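Local coordinates for protein [2Fe-2S] ferredoxin (Aquifex aeolicus, PDB 1M2D) that carries electrons in metabolic redox reactions by means of a single [2Fe-2S] cluster held in a thioredoxin-like fold and forms homodimers in solution, at residues V6-Q11 against P63-Y68. The protein carries 1 engineered substitution. Sequence-based numbering, arbitrary orientation.
Sequences VFVCVQ and PVVVVY. With FES (Fe2/s2 (inorganic) cluster), chain C.
Cys9 and Val64, facing each other where two antiparallel strands part, both reach the [2Fe-2S] cluster, and a water bridges their backbones. With SG anti to the backbone N (chi1 178°), the side chain of Cys9 carries its sulfur out to the iron, and Cys9 SG binds FE1 at 2.3 Å; Cys22 is the second protein ligand of this iron. Gln11 N, two residues on, donates a long hydrogen bond of 3.6 Å to Cys9 SG, which would be expected to draw off some thiolate charge. Val64 CG2 packs 3.8 Å from the inorganic sulfide S2, an apolar contact with the cluster. The water donates to Cys9 O and to Val64 O. Val64 O also accepts a hydrogen bond from Cys9 N at 3.1 Å, almost in line with the carbonyl bond, so two donors grip it. Further along, Phe7 and Val66 form a hydrogen-bonded pair: Phe7 N reaches Val66 O at 2.8 Å, and Val66 N returns the bond to Phe7 O. Val8 with Val65 and Val6 with Val67 are the flanking non-hydrogen-bonded pairs. Their valines share one face, where Val6 CG1 meets Val65 CG1 at 3.7 Å, a diagonal contact; Phe31 and Phe34 of helix 27-40 pack on Val8. The other face carries Phe7, Val66 and Tyr68. Phe7 CE1 lies 3.9 Å from Tyr68 CD1, at the edge of the Tyr68 ring, the two side chains crossing at about a right angle. Both rings stack on their own counterparts in the second subunit, and Tyr68 OH hydrogen-bonds His5 of that subunit, so this face belongs to the dimer interface. Strand 4-9 lies between 48-53 and 65-68 in the central mixed sheet, whose cluster-bearing end is characteristic of the thioredoxin-like [2Fe-2S] ferredoxins.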
loop_
_atom_site.group_PDB
_atom_site.type_symbol
_atom_site.label_atom_id
_atom_site.label_comp_id
_atom_site.label_asym_id
_atom_site.label_seq_id
_atom_site.Cartn_x
_atom_site.Cartn_y
_atom_site.Cartn_z
ATOM N N VAL A 6 7.439 0.239 1.149
ATOM C CA VAL A 6 7.146 1.614 1.489
ATOM C C VAL A 6 5.923 2.052 0.677
ATOM O O VAL A 6 5.944 1.929 -0.567
ATOM C CB VAL A 6 8.330 2.545 1.149
ATOM C CG1 VAL A 6 8.014 3.973 1.515
ATOM C CG2 VAL A 6 9.591 2.046 1.842
ATOM N N PHE A 7 4.891 2.507 1.333
ATOM C CA PHE A 7 3.665 2.981 0.723
ATOM C C PHE A 7 3.582 4.492 0.904
ATOM O O PHE A 7 3.621 4.985 2.049
ATOM C CB PHE A 7 2.461 2.303 1.385
ATOM C CG PHE A 7 2.374 0.845 1.066
ATOM C CD1 PHE A 7 2.922 -0.108 1.927
ATOM C CD2 PHE A 7 1.801 0.390 -0.124
ATOM C CE1 PHE A 7 2.875 -1.453 1.624
ATOM C CE2 PHE A 7 1.697 -0.960 -0.400
ATOM C CZ PHE A 7 2.227 -1.893 0.480
ATOM N N VAL A 8 3.454 5.214 -0.185
ATOM C CA VAL A 8 3.360 6.673 -0.163
ATOM C C VAL A 8 1.979 7.070 -0.697
ATOM O O VAL A 8 1.648 6.771 -1.832
ATOM C CB VAL A 8 4.444 7.331 -1.034
ATOM C CG1 VAL A 8 4.342 8.837 -0.937
ATOM C CG2 VAL A 8 5.806 6.875 -0.578
ATOM N N CYS A 9 1.189 7.750 0.148
ATOM C CA CYS A 9 -0.099 8.246 -0.314
ATOM C C CYS A 9 0.143 9.358 -1.344
ATOM O O CYS A 9 0.800 10.341 -1.021
ATOM C CB CYS A 9 -0.917 8.753 0.839
ATOM S SG CYS A 9 -2.505 9.428 0.264
ATOM N N VAL A 10 -0.404 9.183 -2.552
ATOM C CA VAL A 10 -0.310 10.146 -3.612
ATOM C C VAL A 10 -1.695 10.728 -3.974
ATOM O O VAL A 10 -1.834 11.373 -5.012
ATOM C CB VAL A 10 0.410 9.620 -4.870
ATOM C CG1 VAL A 10 1.843 9.240 -4.515
ATOM C CG2 VAL A 10 -0.342 8.439 -5.468
ATOM N N GLN A 11 -2.685 10.480 -3.122
ATOM C CA GLN A 11 -4.040 10.956 -3.337
ATOM C C GLN A 11 -4.097 12.454 -3.470
ATOM O O GLN A 11 -3.544 13.193 -2.671
ATOM C CB GLN A 11 -4.860 10.563 -2.128
ATOM C CG GLN A 11 -6.340 10.933 -2.149
ATOM C CD GLN A 11 -7.191 9.957 -2.906
ATOM O OE1 GLN A 11 -7.180 8.739 -2.595
ATOM N NE2 GLN A 11 -7.912 10.445 -3.909
ATOM N N PRO A 63 2.109 14.616 4.287
ATOM C CA PRO A 63 2.156 13.328 3.559
ATOM C C PRO A 63 2.387 12.116 4.442
ATOM O O PRO A 63 3.253 12.117 5.305
ATOM C CB PRO A 63 3.294 13.490 2.610
ATOM C CG PRO A 63 3.290 14.957 2.316
ATOM C CD PRO A 63 3.069 15.583 3.680
ATOM N N VAL A 64 1.548 11.117 4.232
ATOM C CA VAL A 64 1.555 9.835 4.952
ATOM C C VAL A 64 2.393 8.817 4.184
ATOM O O VAL A 64 2.157 8.580 2.983
ATOM C CB VAL A 64 0.128 9.329 5.177
ATOM C CG1 VAL A 64 0.161 7.997 5.899
ATOM C CG2 VAL A 64 -0.686 10.347 5.984
ATOM N N VAL A 65 3.346 8.203 4.882
ATOM C CA VAL A 65 4.212 7.167 4.347
ATOM C C VAL A 65 4.199 6.013 5.336
ATOM O O VAL A 65 4.436 6.258 6.518
ATOM C CB VAL A 65 5.648 7.694 4.120
ATOM C CG1 VAL A 65 6.530 6.558 3.658
ATOM C CG2 VAL A 65 5.598 8.859 3.162
ATOM N N VAL A 66 3.948 4.790 4.881
ATOM C CA VAL A 66 3.883 3.635 5.780
ATOM C C VAL A 66 4.904 2.608 5.337
ATOM O O VAL A 66 5.001 2.301 4.150
ATOM C CB VAL A 66 2.456 3.052 5.791
ATOM C CG1 VAL A 66 2.400 1.906 6.811
ATOM C CG2 VAL A 66 1.453 4.154 6.062
ATOM N N VAL A 67 5.645 2.068 6.283
ATOM C CA VAL A 67 6.659 1.081 6.025
ATOM C C VAL A 67 6.255 -0.249 6.647
ATOM O O VAL A 67 6.080 -0.323 7.880
ATOM C CB VAL A 67 8.061 1.501 6.534
ATOM C CG1 VAL A 67 9.104 0.477 6.176
ATOM C CG2 VAL A 67 8.407 2.880 5.979
ATOM N N TYR A 68 6.118 -1.258 5.804
ATOM C CA TYR A 68 5.832 -2.623 6.218
ATOM C C TYR A 68 6.994 -3.522 5.933
ATOM O O TYR A 68 7.813 -3.207 5.057
ATOM C CB TYR A 68 4.518 -3.118 5.558
ATOM C CG TYR A 68 3.268 -2.544 6.202
ATOM C CD1 TYR A 68 2.402 -1.747 5.497
ATOM C CD2 TYR A 68 2.958 -2.811 7.524
ATOM C CE1 TYR A 68 1.254 -1.226 6.071
ATOM C CE2 TYR A 68 1.831 -2.296 8.112
ATOM C CZ TYR A 68 0.996 -1.508 7.381
ATOM O OH TYR A 68 -0.036 -1.036 8.060
HETATM FE FE1 FES C . -3.130 10.825 1.985
HETATM FE FE2 FES C . -5.603 10.850 3.061
HETATM S S1 FES C . -4.916 11.882 1.206
HETATM S S2 FES C . -3.754 9.850 3.873
HETATM O O HOH W 1 2.292 10.783 1.255
#